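Local coordinates for elongation factor G (Thermus thermophilus, PDB 2DY1), which probably acts as a GTP-hydrolysing translation elongation factor, and is captured here with GTP and a magnesium ion bound, at residues F495-K507 with F533-V545. Residues are numbered along the deposited sequence; the frame is centred on the assembly and turned at random.
Sequences FEWRITGGVIPSK and FKAIVYNGSYHEV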
ATOM      1  N   PHE A 495      21.281 -34.286   7.902  1.00 19.81           N
ATOM      2  CA  PHE A 495      21.038 -35.555   8.578  1.00 18.74           C
ATOM      3  C   PHE A 495      21.827 -36.597   7.803  1.00 19.46           C
ATOM      4  O   PHE A 495      21.705 -36.695   6.577  1.00 21.91           O
ATOM      5  CB  PHE A 495      19.557 -35.932   8.550  1.00 18.65           C
ATOM      6  CG  PHE A 495      19.268 -37.271   9.158  1.00 17.51           C
ATOM      7  CD1 PHE A 495      19.134 -37.408  10.534  1.00 17.91           C
ATOM      8  CD2 PHE A 495      19.166 -38.405   8.354  1.00 20.56           C
ATOM      9  CE1 PHE A 495      18.902 -38.664  11.102  1.00 17.99           C
ATOM     10  CE2 PHE A 495      18.938 -39.660   8.914  1.00 19.90           C
ATOM     11  CZ  PHE A 495      18.805 -39.784  10.293  1.00 20.17           C
ATOM     12  N   GLU A 496      22.643 -37.367   8.516  1.00 17.38           N
ATOM     13  CA  GLU A 496      23.450 -38.411   7.889  1.00 17.30           C
ATOM     14  C   GLU A 496      23.140 -39.785   8.451  1.00 16.11           C
ATOM     15  O   GLU A 496      23.224 -39.990   9.654  1.00 18.49           O
ATOM     16  CB  GLU A 496      24.949 -38.153   8.112  1.00 20.69           C
ATOM     17  CG  GLU A 496      25.590 -37.159   7.173  1.00 28.93           C
ATOM     18  CD  GLU A 496      27.061 -36.957   7.496  1.00 26.04           C
ATOM     19  OE1 GLU A 496      27.703 -37.915   7.994  1.00 26.15           O
ATOM     20  OE2 GLU A 496      27.571 -35.852   7.242  1.00 34.55           O
ATOM     21  N   TRP A 497      22.778 -40.721   7.586  1.00 16.82           N
ATOM     22  CA  TRP A 497      22.545 -42.090   8.018  1.00 14.75           C
ATOM     23  C   TRP A 497      23.889 -42.798   7.862  1.00 15.71           C
ATOM     24  O   TRP A 497      24.388 -42.967   6.742  1.00 18.35           O
ATOM     25  CB  TRP A 497      21.530 -42.757   7.114  1.00 16.67           C
ATOM     26  CG  TRP A 497      21.111 -44.119   7.516  1.00 17.75           C
ATOM     27  CD1 TRP A 497      21.330 -45.276   6.827  1.00 21.46           C
ATOM     28  CD2 TRP A 497      20.261 -44.458   8.614  1.00 16.03           C
ATOM     29  NE1 TRP A 497      20.656 -46.315   7.416  1.00 20.77           N
ATOM     30  CE2 TRP A 497      19.989 -45.840   8.517  1.00 17.16           C
ATOM     31  CE3 TRP A 497      19.695 -43.724   9.669  1.00 15.56           C
ATOM     32  CZ2 TRP A 497      19.167 -46.508   9.432  1.00 18.29           C
ATOM     33  CZ3 TRP A 497      18.878 -44.385  10.579  1.00 18.87           C
ATOM     34  CH2 TRP A 497      18.620 -45.764  10.454  1.00 17.51           C
ATOM     35  N   ARG A 498      24.489 -43.198   8.976  1.00 13.99           N
ATOM     36  CA  ARG A 498      25.769 -43.895   8.927  1.00 15.35           C
ATOM     37  C   ARG A 498      25.666 -45.237   9.634  1.00 16.17           C
ATOM     38  O   ARG A 498      26.638 -45.751  10.168  1.00 15.44           O
ATOM     39  CB  ARG A 498      26.873 -43.036   9.564  1.00 15.34           C
ATOM     40  CG  ARG A 498      27.200 -41.774   8.761  1.00 17.29           C
ATOM     41  CD  ARG A 498      27.876 -42.130   7.432  1.00 17.93           C
ATOM     42  NE  ARG A 498      28.210 -40.941   6.654  1.00 21.03           N
ATOM     43  CZ  ARG A 498      27.373 -40.305   5.836  1.00 23.26           C
ATOM     44  NH1 ARG A 498      26.117 -40.732   5.663  1.00 23.36           N
ATOM     45  NH2 ARG A 498      27.797 -39.234   5.179  1.00 24.07           N
ATOM     46  N   ILE A 499      24.464 -45.809   9.621  1.00 15.41           N
ATOM     47  CA  ILE A 499      24.239 -47.105  10.235  1.00 15.84           C
ATOM     48  C   ILE A 499      24.920 -48.169   9.392  1.00 14.32           C
ATOM     49  O   ILE A 499      24.831 -48.133   8.162  1.00 18.63           O
ATOM     50  CB  ILE A 499      22.710 -47.392  10.335  1.00 16.39           C
ATOM     51  CG1 ILE A 499      22.110 -46.566  11.480  1.00 15.62           C
ATOM     52  CG2 ILE A 499      22.441 -48.887  10.565  1.00 16.48           C
ATOM     53  CD1 ILE A 499      22.630 -46.936  12.858  1.00 17.63           C
ATOM     54  N   THR A 500      25.620 -49.089  10.054  1.00 16.70           N
ATOM     55  CA  THR A 500      26.305 -50.169   9.365  1.00 17.42           C
ATOM     56  C   THR A 500      25.828 -51.529   9.874  1.00 17.45           C
ATOM     57  O   THR A 500      25.229 -51.632  10.951  1.00 17.06           O
ATOM     58  CB  THR A 500      27.836 -50.082   9.571  1.00 20.24           C
ATOM     59  OG1 THR A 500      28.144 -50.316  10.951  1.00 20.86           O
ATOM     60  CG2 THR A 500      28.354 -48.703   9.155  1.00 20.20           C
ATOM     61  N   GLY A 501      26.069 -52.564   9.077  1.00 16.70           N
ATOM     62  CA  GLY A 501      25.706 -53.912   9.478  1.00 16.98           C
ATOM     63  C   GLY A 501      24.220 -54.153   9.621  1.00 16.64           C
ATOM     64  O   GLY A 501      23.805 -55.180  10.159  1.00 17.62           O
ATOM     65  N   GLY A 502      23.416 -53.201   9.151  1.00 16.69           N
ATOM     66  CA  GLY A 502      21.972 -53.333   9.253  1.00 17.42           C
ATOM     67  C   GLY A 502      21.471 -53.385  10.690  1.00 18.56           C
ATOM     68  O   GLY A 502      20.386 -53.947  10.949  1.00 17.06           O
ATOM     69  N   VAL A 503      22.219 -52.797  11.624  1.00 15.67           N
ATOM     70  CA  VAL A 503      21.815 -52.837  13.034  1.00 13.00           C
ATOM     71  C   VAL A 503      20.494 -52.111  13.268  1.00 17.13           C
ATOM     72  O   VAL A 503      19.818 -52.376  14.261  1.00 17.54           O
ATOM     73  CB  VAL A 503      22.925 -52.326  13.992  1.00 14.53           C
ATOM     74  CG1 VAL A 503      24.134 -53.296  13.923  1.00 18.16           C
ATOM     75  CG2 VAL A 503      23.367 -50.916  13.626  1.00 15.40           C
ATOM     76  N   ILE A 504      20.161 -51.167  12.392  1.00 16.25           N
ATOM     77  CA  ILE A 504      18.838 -50.516  12.420  1.00 21.42           C
ATOM     78  C   ILE A 504      18.406 -50.590  10.959  1.00 21.66           C
ATOM     79  O   ILE A 504      19.138 -50.159  10.056  1.00 20.14           O
ATOM     80  CB  ILE A 504      18.814 -49.003  12.826  1.00 16.82           C
ATOM     81  CG1 ILE A 504      19.221 -48.802  14.287  1.00 17.89           C
ATOM     82  CG2 ILE A 504      17.357 -48.470  12.649  1.00 16.63           C
ATOM     83  CD1 ILE A 504      19.402 -47.328  14.692  1.00 20.40           C
ATOM     84  N   PRO A 505      17.213 -51.140  10.691  1.00 18.25           N
ATOM     85  CA  PRO A 505      16.756 -51.232   9.303  1.00 18.11           C
ATOM     86  C   PRO A 505      16.514 -49.853   8.712  1.00 16.04           C
ATOM     87  O   PRO A 505      16.131 -48.917   9.427  1.00 20.05           O
ATOM     88  CB  PRO A 505      15.462 -52.042   9.414  1.00 24.08           C
ATOM     89  CG  PRO A 505      15.628 -52.808  10.678  1.00 29.21           C
ATOM     90  CD  PRO A 505      16.276 -51.820  11.598  1.00 22.39           C
ATOM     91  N   SER A 506      16.728 -49.736   7.407  1.00 19.31           N
ATOM     92  CA  SER A 506      16.554 -48.465   6.714  1.00 23.73           C
ATOM     93  C   SER A 506      15.135 -47.927   6.830  1.00 27.06           C
ATOM     94  O   SER A 506      14.915 -46.725   6.719  1.00 28.48           O
ATOM     95  CB  SER A 506      16.924 -48.613   5.232  1.00 31.18           C
ATOM     96  OG  SER A 506      16.090 -49.566   4.598  1.00 42.03           O
ATOM     97  N   LYS A 507      14.170 -48.808   7.062  1.00 28.91           N
ATOM     98  CA  LYS A 507      12.783 -48.369   7.180  1.00 32.80           C
ATOM     99  C   LYS A 507      12.542 -47.457   8.377  1.00 34.53           C
ATOM    100  O   LYS A 507      11.492 -46.829   8.467  1.00 33.32           O
ATOM    101  CB  LYS A 507      11.842 -49.570   7.276  1.00 34.52           C
ATOM    102  CG  LYS A 507      11.948 -50.322   8.578  1.00 32.37           C
ATOM    103  CD  LYS A 507      10.990 -51.496   8.616  1.00 37.66           C
ATOM    104  CE  LYS A 507      11.111 -52.231   9.940  1.00 33.34           C
ATOM    105  NZ  LYS A 507      10.242 -53.444   9.993  1.00 45.12           N
ATOM    106  N   PHE A 533      23.318 -27.490  12.863  1.00 21.04           N
ATOM    107  CA  PHE A 533      23.928 -28.745  13.305  1.00 21.73           C
ATOM    108  C   PHE A 533      23.728 -29.851  12.296  1.00 19.05           C
ATOM    109  O   PHE A 533      22.751 -29.857  11.543  1.00 19.28           O
ATOM    110  CB  PHE A 533      23.352 -29.219  14.646  1.00 20.09           C
ATOM    111  CG  PHE A 533      21.901 -29.590  14.596  1.00 17.96           C
ATOM    112  CD1 PHE A 533      20.913 -28.651  14.900  1.00 20.09           C
ATOM    113  CD2 PHE A 533      21.507 -30.879  14.236  1.00 20.06           C
ATOM    114  CE1 PHE A 533      19.562 -28.992  14.848  1.00 16.89           C
ATOM    115  CE2 PHE A 533      20.160 -31.226  14.179  1.00 17.97           C
ATOM    116  CZ  PHE A 533      19.179 -30.281  14.487  1.00 19.16           C
ATOM    117  N   LYS A 534      24.668 -30.789  12.303  1.00 19.80           N
ATOM    118  CA  LYS A 534      24.600 -31.957  11.448  1.00 18.96           C
ATOM    119  C   LYS A 534      24.307 -33.072  12.439  1.00 15.46           C
ATOM    120  O   LYS A 534      24.942 -33.145  13.496  1.00 19.24           O
ATOM    121  CB  LYS A 534      25.940 -32.205  10.750  1.00 27.93           C
ATOM    122  CG  LYS A 534      25.935 -33.422   9.833  1.00 32.60           C
ATOM    123  CD  LYS A 534      27.301 -33.644   9.182  1.00 41.10           C
ATOM    124  CE  LYS A 534      27.708 -32.468   8.304  1.00 48.23           C
ATOM    125  NZ  LYS A 534      29.007 -32.709   7.611  1.00 56.00           N
ATOM    126  N   ALA A 535      23.316 -33.902  12.119  1.00 16.10           N
ATOM    127  CA  ALA A 535      22.937 -35.017  12.970  1.00 14.74           C
ATOM    128  C   ALA A 535      23.357 -36.297  12.252  1.00 16.54           C
ATOM    129  O   ALA A 535      22.916 -36.570  11.133  1.00 19.07           O
ATOM    130  CB  ALA A 535      21.420 -35.014  13.207  1.00 16.91           C
ATOM    131  N   ILE A 536      24.206 -37.076  12.910  1.00 16.04           N
ATOM    132  CA  ILE A 536      24.712 -38.327  12.365  1.00 15.25           C
ATOM    133  C   ILE A 536      24.235 -39.502  13.224  1.00 15.04           C
ATOM    134  O   ILE A 536      24.534 -39.564  14.423  1.00 15.50           O
ATOM    135  CB  ILE A 536      26.261 -38.309  12.355  1.00 17.64           C
ATOM    136  CG1 ILE A 536      26.764 -37.106  11.542  1.00 19.39           C
ATOM    137  CG2 ILE A 536      26.788 -39.604  11.755  1.00 17.13           C
ATOM    138  CD1 ILE A 536      28.280 -36.919  11.593  1.00 23.67           C
ATOM    139  N   VAL A 537      23.476 -40.421  12.619  1.00 14.61           N
ATOM    140  CA  VAL A 537      23.010 -41.608  13.339  1.00 13.41           C
ATOM    141  C   VAL A 537      24.002 -42.681  12.921  1.00 15.05           C
ATOM    142  O   VAL A 537      24.052 -43.082  11.751  1.00 15.06           O
ATOM    143  CB  VAL A 537      21.568 -41.957  12.948  1.00 16.77           C
ATOM    144  CG1 VAL A 537      21.160 -43.328  13.559  1.00 16.01           C
ATOM    145  CG2 VAL A 537      20.647 -40.853  13.461  1.00 19.45           C
ATOM    146  N   TYR A 538      24.797 -43.136  13.888  1.00 14.95           N
ATOM    147  CA  TYR A 538      25.888 -44.051  13.588  1.00 15.34           C
ATOM    148  C   TYR A 538      25.884 -45.434  14.196  1.00 16.48           C
ATOM    149  O   TYR A 538      26.746 -46.247  13.877  1.00 14.62           O
ATOM    150  CB  TYR A 538      27.204 -43.365  13.942  1.00 15.71           C
ATOM    151  CG  TYR A 538      27.400 -43.086  15.420  1.00 16.09           C
ATOM    152  CD1 TYR A 538      26.894 -41.924  16.021  1.00 14.68           C
ATOM    153  CD2 TYR A 538      28.104 -43.987  16.220  1.00 14.67           C
ATOM    154  CE1 TYR A 538      27.096 -41.684  17.381  1.00 19.14           C
ATOM    155  CE2 TYR A 538      28.306 -43.755  17.569  1.00 17.27           C
ATOM    156  CZ  TYR A 538      27.802 -42.603  18.146  1.00 19.94           C
ATOM    157  OH  TYR A 538      28.010 -42.382  19.485  1.00 20.61           O
ATOM    158  N   ASN A 539      24.941 -45.703  15.091  1.00 16.42           N
ATOM    159  CA  ASN A 539      24.868 -47.023  15.698  1.00 15.90           C
ATOM    160  C   ASN A 539      23.483 -47.107  16.342  1.00 14.95           C
ATOM    161  O   ASN A 539      22.743 -46.115  16.385  1.00 13.85           O
ATOM    162  CB  ASN A 539      25.989 -47.185  16.745  1.00 14.48           C
ATOM    163  CG  ASN A 539      26.188 -48.633  17.199  1.00 15.45           C
ATOM    164  OD1 ASN A 539      26.852 -48.891  18.216  1.00 20.54           O
ATOM    165  ND2 ASN A 539      25.640 -49.573  16.448  1.00 12.14           N
ATOM    166  N   GLY A 540      23.127 -48.289  16.817  1.00 14.60           N
ATOM    167  CA  GLY A 540      21.827 -48.464  17.441  1.00 15.33           C
ATOM    168  C   GLY A 540      21.461 -49.929  17.355  1.00 20.33           C
ATOM    169  O   GLY A 540      22.299 -50.780  17.030  1.00 16.98           O
ATOM    170  N   SER A 541      20.212 -50.249  17.649  1.00 17.38           N
ATOM    171  CA  SER A 541      19.788 -51.632  17.563  1.00 16.49           C
ATOM    172  C   SER A 541      18.275 -51.649  17.542  1.00 20.57           C
ATOM    173  O   SER A 541      17.633 -50.633  17.841  1.00 19.69           O
ATOM    174  CB  SER A 541      20.326 -52.445  18.755  1.00 17.65           C
ATOM    175  OG  SER A 541      19.793 -52.025  20.011  1.00 19.84           O
ATOM    176  N   TYR A 542      17.709 -52.789  17.169  1.00 19.09           N
ATOM    177  CA  TYR A 542      16.262 -52.923  17.118  1.00 19.94           C
ATOM    178  C   TYR A 542      15.860 -54.358  17.406  1.00 24.36           C
ATOM    179  O   TYR A 542      16.694 -55.262  17.401  1.00 20.77           O
ATOM    180  CB  TYR A 542      15.726 -52.523  15.742  1.00 19.67           C
ATOM    181  CG  TYR A 542      15.808 -53.609  14.697  1.00 18.64           C
ATOM    182  CD1 TYR A 542      17.029 -53.968  14.122  1.00 18.93           C
ATOM    183  CD2 TYR A 542      14.669 -54.306  14.305  1.00 19.67           C
ATOM    184  CE1 TYR A 542      17.113 -54.997  13.187  1.00 18.91           C
ATOM    185  CE2 TYR A 542      14.739 -55.331  13.380  1.00 24.02           C
ATOM    186  CZ  TYR A 542      15.967 -55.674  12.827  1.00 23.21           C
ATOM    187  OH  TYR A 542      16.041 -56.714  11.945  1.00 21.38           O
ATOM    188  N   HIS A 543      14.577 -54.556  17.676  1.00 22.09           N
ATOM    189  CA  HIS A 543      14.058 -55.895  17.913  1.00 25.18           C
ATOM    190  C   HIS A 543      12.860 -56.017  16.998  1.00 29.15           C
ATOM    191  O   HIS A 543      11.964 -55.165  17.001  1.00 30.73           O
ATOM    192  CB  HIS A 543      13.647 -56.093  19.380  1.00 22.40           C
ATOM    193  CG  HIS A 543      14.797 -56.397  20.289  1.00 22.17           C
ATOM    194  ND1 HIS A 543      15.577 -57.526  20.143  1.00 29.67           N
ATOM    195  CD2 HIS A 543      15.301 -55.726  21.352  1.00 27.63           C
ATOM    196  CE1 HIS A 543      16.510 -57.538  21.077  1.00 29.04           C
ATOM    197  NE2 HIS A 543      16.366 -56.457  21.824  1.00 30.92           N
ATOM    198  N   GLU A 544      12.882 -57.062  16.186  1.00 27.42           N
ATOM    199  CA  GLU A 544      11.836 -57.356  15.228  1.00 33.32           C
ATOM    200  C   GLU A 544      10.436 -57.207  15.812  1.00 37.86           C
ATOM    201  O   GLU A 544       9.530 -56.690  15.158  1.00 42.04           O
ATOM    202  CB  GLU A 544      12.037 -58.781  14.704  1.00 38.58           C
ATOM    203  CG  GLU A 544      10.902 -59.311  13.863  1.00 47.21           C
ATOM    204  CD  GLU A 544      10.395 -58.275  12.894  1.00 58.68           C
ATOM    205  OE1 GLU A 544      11.187 -57.384  12.527  1.00 63.81           O
ATOM    206  OE2 GLU A 544       9.213 -58.351  12.494  1.00 68.38           O
ATOM    207  N   VAL A 545      10.274 -57.655  17.048  1.00 33.19           N
ATOM    208  CA  VAL A 545       8.986 -57.598  17.719  1.00 43.63           C
ATOM    209  C   VAL A 545       8.550 -56.219  18.238  1.00 40.43           C
ATOM    210  O   VAL A 545       7.601 -55.625  17.728  1.00 47.03           O
ATOM    211  CB  VAL A 545       8.960 -58.617  18.893  1.00 48.19           C
ATOM    212  CG1 VAL A 545      10.147 -58.376  19.822  1.00 45.34           C
ATOM    213  CG2 VAL A 545       7.642 -58.524  19.649  1.00 52.86           C
TER
HETATM  214  O   HOH W   1      28.717 -45.507  11.842  1.00 19.86           O
HETATM  215  O   HOH W   2      26.114 -48.731  12.956  1.00 17.78           O
HETATM  216  O   HOH W   3      19.710 -54.578  15.969  1.00 16.85           O
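Glu496 and Val537 sit at the heart of a parallel strand pairing along one edge of the domain IV sheet, where the short edge strand 494-497 lies beside strand 533-541. Glu496 N donates to Ala535 O (2.7 Å), Glu496 O takes the amide of Val537 and Arg498 N closes the ladder on Val537 O at 2.8 Å. Beyond it two waters take over: one donates to both Arg498 O and Tyr538 O, the other accepts from Thr500 N and donates to Tyr538 O. Where the chains close up again, a third donates to Val503 O and accepts from Tyr542 N. The two strands and helix 509-520 make a beta-alpha-beta unit, and the side chains of Phe495, Trp497 and Val537 share the face of the sheet on the helix side. Val537 splits its branches there: CG1, anti to the backbone N (chi1 172°), reaches Trp497 CZ3 at 3.9 Å and Ile499 CD1, while CG2 meets Phe495 CE1 at 3.7 Å. On the other face Glu496 lies alongside Ile536, its carboxylate between two cations: OE2 makes a long, weak salt bridge to Lys534 NZ (3.5 Å), and OE1 sits above the guanidinium plane of Arg498, a purely electrostatic contact. Arg498 NH1 hydrogen-bonds instead to Trp497 O, which lies in the guanidinium plane, though NH1 stands above the carbonyl plane. Farther along, Ile504 CD1 packs 3.8 Å from Gly540 CA, directly against bare backbone. Pro505 CD rests over one face of the Tyr542 ring, a CH-pi contact 3.6 Å from its centroid, while Val503 O lies at the ring's edge, 3.2 Å from Tyr542 CD1.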